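Local coordinates for phenolpthiocerol synthesis type-I polyketide synthase ppsA (Mycobacterium bovis, PDB 7AKC), which probably helps build the lipid core of phthiocerols and phenolphthiocerols by extending long-chain acyl starters with malonyl or methylmalonyl units, here represented by its acyltransferase domain, at residues A[239-251]-A[259-273]. Numbering follows the deposited sequence.
Sequences IGIISTTYADLHT and HWATNMRNPVHFQQA
T244 O is gripped twice by H269. The backbone N of H269 arrives almost straight, at 2.7 Å from T244 O and on a lone pair in the carbonyl plane, while its ring atom ND1 reaches T244 O from above that plane, 3.0 Å away. H269 stands at the N-cap position of helix 270-278. With CG beside its backbone N (chi1 -59°), its ring N-H points at the same oxygen as its backbone N-H, and histidine thus supplies a second donor. One face of the ring then lies against the backbone of Y246 and A247, with A247 N over its centre. The next carbonyl is held by an amide: N266 ND2 donates to T245 O at 2.9 Å.

T245 uses both branches. OG1 accepts from N263 ND2 at 2.8 Å, while CG2, anti to the backbone N (chi1 -64°), meets T262 CG2 at 3.7 Å and also packs against one face of the Y246 ring, over its centre. That ring sits rim to rim with H259, their planes 51° apart, and its OH shares a hydrogen bond with H259 ND1 at 3.0 Å. Farther along, the small A273 lets helix 270-278 come close, its CB meeting I242 CG2 at 3.6 Å and T244 CG2.

In this acyltransferase domain, I242 belongs to strand 240-242, at one edge of the five-stranded parallel sheet, and the chain beyond it packs against helix 257-265, the link 266-269 and the first turn of helix 270-278. Behind this layer stands E115, at the start of the helix following a probable GxSxG nucleophile elbow; its carboxylate bonds to H259 NE2, S243 OG, T245 OG1 and T244 N. S243 OG also accepts from T245 N in an ST turn, which helps set T245. T244 OG1 bonds to G110 O of the elbow pattern and accepts from a water that in turn accepts a weak hydrogen bond from N263 ND2.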
loop_
_atom_site.group_PDB
_atom_site.type_symbol
_atom_site.label_atom_id
_atom_site.label_comp_id
_atom_site.label_asym_id
_atom_site.label_seq_id
_atom_site.Cartn_x
_atom_site.Cartn_y
_atom_site.Cartn_z
ATOM N N ILE A 239 12.268 -1.206 -14.520
ATOM C CA ILE A 239 12.845 -1.551 -13.222
ATOM C C ILE A 239 11.934 -2.622 -12.601
ATOM O O ILE A 239 10.719 -2.588 -12.803
ATOM C CB ILE A 239 12.911 -0.276 -12.341
ATOM C CG1 ILE A 239 13.858 0.766 -12.953
ATOM C CG2 ILE A 239 13.286 -0.569 -10.893
ATOM C CD1 ILE A 239 13.685 2.138 -12.317
ATOM N N GLY A 240 12.511 -3.557 -11.856
ATOM C CA GLY A 240 11.719 -4.588 -11.183
ATOM C C GLY A 240 10.675 -4.033 -10.232
ATOM O O GLY A 240 10.886 -2.997 -9.614
ATOM N N ILE A 241 9.521 -4.683 -10.162
ATOM C CA ILE A 241 8.459 -4.296 -9.259
ATOM C C ILE A 241 7.791 -5.551 -8.731
ATOM O O ILE A 241 7.602 -6.525 -9.477
ATOM C CB ILE A 241 7.437 -3.368 -9.957
ATOM C CG1 ILE A 241 6.259 -3.017 -8.999
ATOM C CG2 ILE A 241 6.962 -3.938 -11.301
ATOM C CD1 ILE A 241 5.503 -1.793 -9.404
ATOM N N ILE A 242 7.573 -5.565 -7.429
ATOM C CA ILE A 242 6.799 -6.614 -6.803
ATOM C C ILE A 242 5.467 -5.987 -6.447
ATOM O O ILE A 242 5.411 -4.997 -5.693
ATOM C CB ILE A 242 7.447 -7.276 -5.577
ATOM C CG1 ILE A 242 8.874 -7.765 -5.925
ATOM C CG2 ILE A 242 6.540 -8.404 -5.058
ATOM C CD1 ILE A 242 9.588 -8.368 -4.789
ATOM N N SER A 243 4.391 -6.480 -7.062
ATOM C CA SER A 243 3.054 -5.968 -6.735
ATOM C C SER A 243 2.609 -6.496 -5.375
ATOM O O SER A 243 2.914 -7.624 -5.010
ATOM C CB SER A 243 2.060 -6.452 -7.784
ATOM O OG SER A 243 0.743 -6.003 -7.518
ATOM N N THR A 244 1.839 -5.700 -4.653
ATOM C CA THR A 244 1.224 -6.125 -3.405
ATOM C C THR A 244 -0.266 -6.478 -3.643
ATOM O O THR A 244 -1.009 -6.771 -2.680
ATOM C CB THR A 244 1.349 -5.001 -2.360
ATOM O OG1 THR A 244 0.742 -3.774 -2.843
ATOM C CG2 THR A 244 2.827 -4.774 -1.910
ATOM N N THR A 245 -0.719 -6.484 -4.887
ATOM C CA THR A 245 -2.098 -6.747 -5.228
ATOM C C THR A 245 -2.556 -8.198 -5.095
ATOM O O THR A 245 -3.708 -8.448 -4.651
ATOM C CB THR A 245 -2.371 -6.227 -6.643
ATOM O OG1 THR A 245 -2.213 -4.796 -6.623
ATOM C CG2 THR A 245 -3.779 -6.591 -7.145
ATOM N N TYR A 246 -1.680 -9.119 -5.492
ATOM C CA TYR A 246 -2.048 -10.549 -5.551
ATOM C C TYR A 246 -1.328 -11.403 -4.507
ATOM O O TYR A 246 -0.171 -11.145 -4.188
ATOM C CB TYR A 246 -1.739 -11.092 -6.949
ATOM C CG TYR A 246 -2.263 -10.248 -8.078
ATOM C CD1 TYR A 246 -3.570 -10.382 -8.511
ATOM C CD2 TYR A 246 -1.457 -9.321 -8.713
ATOM C CE1 TYR A 246 -4.066 -9.614 -9.546
ATOM C CE2 TYR A 246 -1.940 -8.541 -9.747
ATOM C CZ TYR A 246 -3.249 -8.688 -10.166
ATOM O OH TYR A 246 -3.740 -7.930 -11.184
ATOM N N ALA A 247 -2.031 -12.424 -4.022
ATOM C CA ALA A 247 -1.414 -13.365 -3.082
ATOM C C ALA A 247 -0.288 -14.136 -3.783
ATOM O O ALA A 247 0.672 -14.520 -3.133
ATOM C CB ALA A 247 -2.457 -14.361 -2.549
ATOM N N ASP A 248 -0.448 -14.389 -5.083
ATOM C CA ASP A 248 0.595 -15.093 -5.868
ATOM C C ASP A 248 1.516 -14.030 -6.441
ATOM O O ASP A 248 1.078 -13.292 -7.310
ATOM C CB ASP A 248 -0.018 -16.005 -6.934
ATOM C CG ASP A 248 0.986 -16.766 -7.790
ATOM O OD1 ASP A 248 2.181 -16.756 -7.459
ATOM O OD2 ASP A 248 0.554 -17.369 -8.782
ATOM N N LEU A 249 2.745 -13.957 -5.938
ATOM C CA LEU A 249 3.658 -12.874 -6.370
ATOM C C LEU A 249 4.214 -13.173 -7.763
ATOM O O LEU A 249 4.786 -12.280 -8.352
ATOM C CB LEU A 249 4.764 -12.663 -5.339
ATOM C CG LEU A 249 4.310 -12.360 -3.918
ATOM C CD1 LEU A 249 5.473 -12.522 -2.964
ATOM C CD2 LEU A 249 3.745 -10.956 -3.813
ATOM N N HIS A 250 3.956 -14.362 -8.292
ATOM C CA HIS A 250 4.405 -14.695 -9.667
ATOM C C HIS A 250 3.273 -14.469 -10.659
ATOM O O HIS A 250 3.394 -14.923 -11.802
ATOM C CB HIS A 250 5.166 -16.022 -9.632
ATOM C CG HIS A 250 6.312 -15.847 -8.699
ATOM N ND1 HIS A 250 6.260 -16.260 -7.383
ATOM C CD2 HIS A 250 7.474 -15.174 -8.843
ATOM C CE1 HIS A 250 7.371 -15.906 -6.776
ATOM N NE2 HIS A 250 8.133 -15.238 -7.651
ATOM N N THR A 251 2.199 -13.814 -10.215
ATOM C CA THR A 251 1.156 -13.400 -11.165
ATOM C C THR A 251 1.778 -12.164 -11.783
ATOM O O THR A 251 1.701 -11.134 -11.132
ATOM C CB THR A 251 -0.112 -12.916 -10.449
ATOM O OG1 THR A 251 -0.596 -13.953 -9.597
ATOM C CG2 THR A 251 -1.218 -12.513 -11.399
ATOM N N HIS A 259 -6.114 -4.370 -13.350
ATOM C CA HIS A 259 -5.169 -4.335 -12.243
ATOM C C HIS A 259 -5.546 -3.256 -11.209
ATOM O O HIS A 259 -5.536 -3.562 -10.025
ATOM C CB HIS A 259 -3.730 -4.098 -12.715
ATOM C CG HIS A 259 -2.750 -4.127 -11.578
ATOM N ND1 HIS A 259 -2.314 -5.322 -11.040
ATOM C CD2 HIS A 259 -2.209 -3.107 -10.873
ATOM C CE1 HIS A 259 -1.507 -4.996 -10.040
ATOM N NE2 HIS A 259 -1.409 -3.671 -9.913
ATOM N N TRP A 260 -5.844 -2.012 -11.629
ATOM C CA TRP A 260 -6.185 -0.957 -10.650
ATOM C C TRP A 260 -7.531 -1.174 -9.961
ATOM O O TRP A 260 -7.635 -0.945 -8.744
ATOM C CB TRP A 260 -6.056 0.449 -11.283
ATOM C CG TRP A 260 -4.671 0.669 -11.831
ATOM C CD1 TRP A 260 -4.316 0.815 -13.145
ATOM C CD2 TRP A 260 -3.443 0.610 -11.086
ATOM N NE1 TRP A 260 -2.941 0.874 -13.261
ATOM C CE2 TRP A 260 -2.382 0.748 -12.011
ATOM C CE3 TRP A 260 -3.136 0.398 -9.731
ATOM C CZ2 TRP A 260 -1.046 0.677 -11.620
ATOM C CZ3 TRP A 260 -1.815 0.381 -9.345
ATOM C CH2 TRP A 260 -0.786 0.498 -10.286
ATOM N N ALA A 261 -8.523 -1.736 -10.683
ATOM C CA ALA A 261 -9.821 -2.103 -10.075
ATOM C C ALA A 261 -9.621 -3.225 -9.044
ATOM O O ALA A 261 -10.226 -3.204 -7.967
ATOM C CB ALA A 261 -10.793 -2.570 -11.157
ATOM N N THR A 262 -8.732 -4.183 -9.353
ATOM C CA THR A 262 -8.460 -5.290 -8.443
ATOM C C THR A 262 -7.670 -4.841 -7.232
ATOM O O THR A 262 -7.966 -5.243 -6.104
ATOM C CB THR A 262 -7.751 -6.413 -9.209
ATOM O OG1 THR A 262 -8.649 -6.960 -10.172
ATOM C CG2 THR A 262 -7.216 -7.514 -8.289
ATOM N N ASN A 263 -6.649 -4.002 -7.468
ATOM C CA ASN A 263 -5.750 -3.488 -6.433
ATOM C C ASN A 263 -6.486 -2.730 -5.321
ATOM O O ASN A 263 -6.154 -2.879 -4.136
ATOM C CB ASN A 263 -4.635 -2.631 -7.067
ATOM C CG ASN A 263 -3.901 -1.776 -6.083
ATOM O OD1 ASN A 263 -4.298 -0.625 -5.828
ATOM N ND2 ASN A 263 -2.894 -2.351 -5.440
ATOM N N MET A 264 -7.490 -1.953 -5.709
ATOM C CA MET A 264 -8.249 -1.143 -4.717
ATOM C C MET A 264 -9.120 -2.027 -3.807
ATOM O O MET A 264 -9.417 -1.578 -2.708
ATOM C CB MET A 264 -9.113 -0.095 -5.432
ATOM C CG MET A 264 -10.348 -0.646 -6.083
ATOM S SD MET A 264 -11.173 0.589 -7.099
ATOM C CE MET A 264 -11.208 1.974 -5.968
ATOM N N ARG A 265 -9.494 -3.227 -4.244
ATOM C CA ARG A 265 -10.387 -4.117 -3.449
ATOM C C ARG A 265 -9.570 -5.171 -2.702
ATOM O O ARG A 265 -9.868 -5.422 -1.535
ATOM C CB ARG A 265 -11.381 -4.820 -4.376
ATOM C CG ARG A 265 -12.169 -5.957 -3.750
ATOM C CD ARG A 265 -12.969 -5.493 -2.557
ATOM N NE ARG A 265 -13.661 -6.603 -1.930
ATOM C CZ ARG A 265 -13.175 -7.335 -0.940
ATOM N NH1 ARG A 265 -11.981 -7.076 -0.438
ATOM N NH2 ARG A 265 -13.894 -8.323 -0.449
ATOM N N ASN A 266 -8.581 -5.774 -3.371
ATOM C CA ASN A 266 -7.849 -6.866 -2.745
ATOM C C ASN A 266 -7.109 -6.423 -1.500
ATOM O O ASN A 266 -6.704 -5.260 -1.402
ATOM C CB ASN A 266 -6.801 -7.412 -3.730
ATOM C CG ASN A 266 -7.331 -8.428 -4.700
ATOM O OD1 ASN A 266 -8.540 -8.643 -4.830
ATOM N ND2 ASN A 266 -6.423 -9.030 -5.458
ATOM N N PRO A 267 -6.827 -7.361 -0.581
ATOM C CA PRO A 267 -5.901 -7.040 0.511
ATOM C C PRO A 267 -4.531 -6.602 -0.059
ATOM O O PRO A 267 -4.182 -6.864 -1.228
ATOM C CB PRO A 267 -5.703 -8.381 1.249
ATOM C CG PRO A 267 -6.626 -9.316 0.679
ATOM C CD PRO A 267 -7.218 -8.775 -0.591
ATOM N N VAL A 268 -3.777 -5.895 0.758
ATOM C CA VAL A 268 -2.431 -5.398 0.371
ATOM C C VAL A 268 -1.410 -6.411 0.910
ATOM O O VAL A 268 -1.265 -6.542 2.144
ATOM C CB VAL A 268 -2.175 -4.034 1.014
ATOM C CG1 VAL A 268 -0.746 -3.566 0.695
ATOM C CG2 VAL A 268 -3.224 -3.001 0.578
ATOM N N HIS A 269 -0.755 -7.152 0.008
ATOM C CA HIS A 269 0.180 -8.229 0.375
ATOM C C HIS A 269 1.566 -7.661 0.638
ATOM O O HIS A 269 2.525 -7.971 -0.061
ATOM C CB HIS A 269 0.155 -9.344 -0.729
ATOM C CG HIS A 269 -1.210 -9.943 -0.916
ATOM N ND1 HIS A 269 -2.170 -9.359 -1.737
ATOM C CD2 HIS A 269 -1.780 -10.992 -0.260
ATOM C CE1 HIS A 269 -3.267 -10.102 -1.604
ATOM N NE2 HIS A 269 -3.068 -11.117 -0.755
ATOM N N PHE A 270 1.653 -6.720 1.589
ATOM C CA PHE A 270 2.889 -5.982 1.852
ATOM C C PHE A 270 3.954 -6.840 2.457
ATOM O O PHE A 270 5.082 -6.902 1.938
ATOM C CB PHE A 270 2.571 -4.772 2.749
ATOM C CG PHE A 270 3.765 -3.873 2.956
ATOM C CD1 PHE A 270 4.321 -3.168 1.892
ATOM C CD2 PHE A 270 4.338 -3.735 4.207
ATOM C CE1 PHE A 270 5.417 -2.342 2.077
ATOM C CE2 PHE A 270 5.483 -2.964 4.381
ATOM C CZ PHE A 270 6.016 -2.255 3.316
ATOM N N GLN A 271 3.620 -7.563 3.573
ATOM C CA GLN A 271 4.608 -8.470 4.158
ATOM C C GLN A 271 5.204 -9.465 3.109
ATOM O O GLN A 271 6.408 -9.685 3.046
ATOM C CB GLN A 271 3.902 -9.252 5.264
ATOM C CG GLN A 271 4.791 -10.362 5.824
ATOM C CD GLN A 271 4.048 -11.225 6.799
ATOM O OE1 GLN A 271 3.129 -10.790 7.483
ATOM N NE2 GLN A 271 4.445 -12.493 6.859
ATOM N N GLN A 272 4.338 -10.030 2.284
ATOM C CA GLN A 272 4.740 -11.017 1.289
ATOM C C GLN A 272 5.663 -10.402 0.260
ATOM O O GLN A 272 6.635 -11.049 -0.121
ATOM C CB GLN A 272 3.497 -11.625 0.589
ATOM C CG GLN A 272 2.519 -12.393 1.519
ATOM C CD GLN A 272 1.479 -11.511 2.196
ATOM O OE1 GLN A 272 1.549 -10.287 2.215
ATOM N NE2 GLN A 272 0.455 -12.146 2.734
ATOM N N ALA A 273 5.381 -9.155 -0.201
ATOM C CA ALA A 273 6.266 -8.511 -1.174
ATOM C C ALA A 273 7.630 -8.172 -0.548
ATOM O O ALA A 273 8.666 -8.430 -1.146
ATOM C CB ALA A 273 5.607 -7.241 -1.732
HETATM O O HOH W 1 -1.841 -2.904 -2.682
HETATM O O HOH W 2 -6.399 -8.471 -12.243
#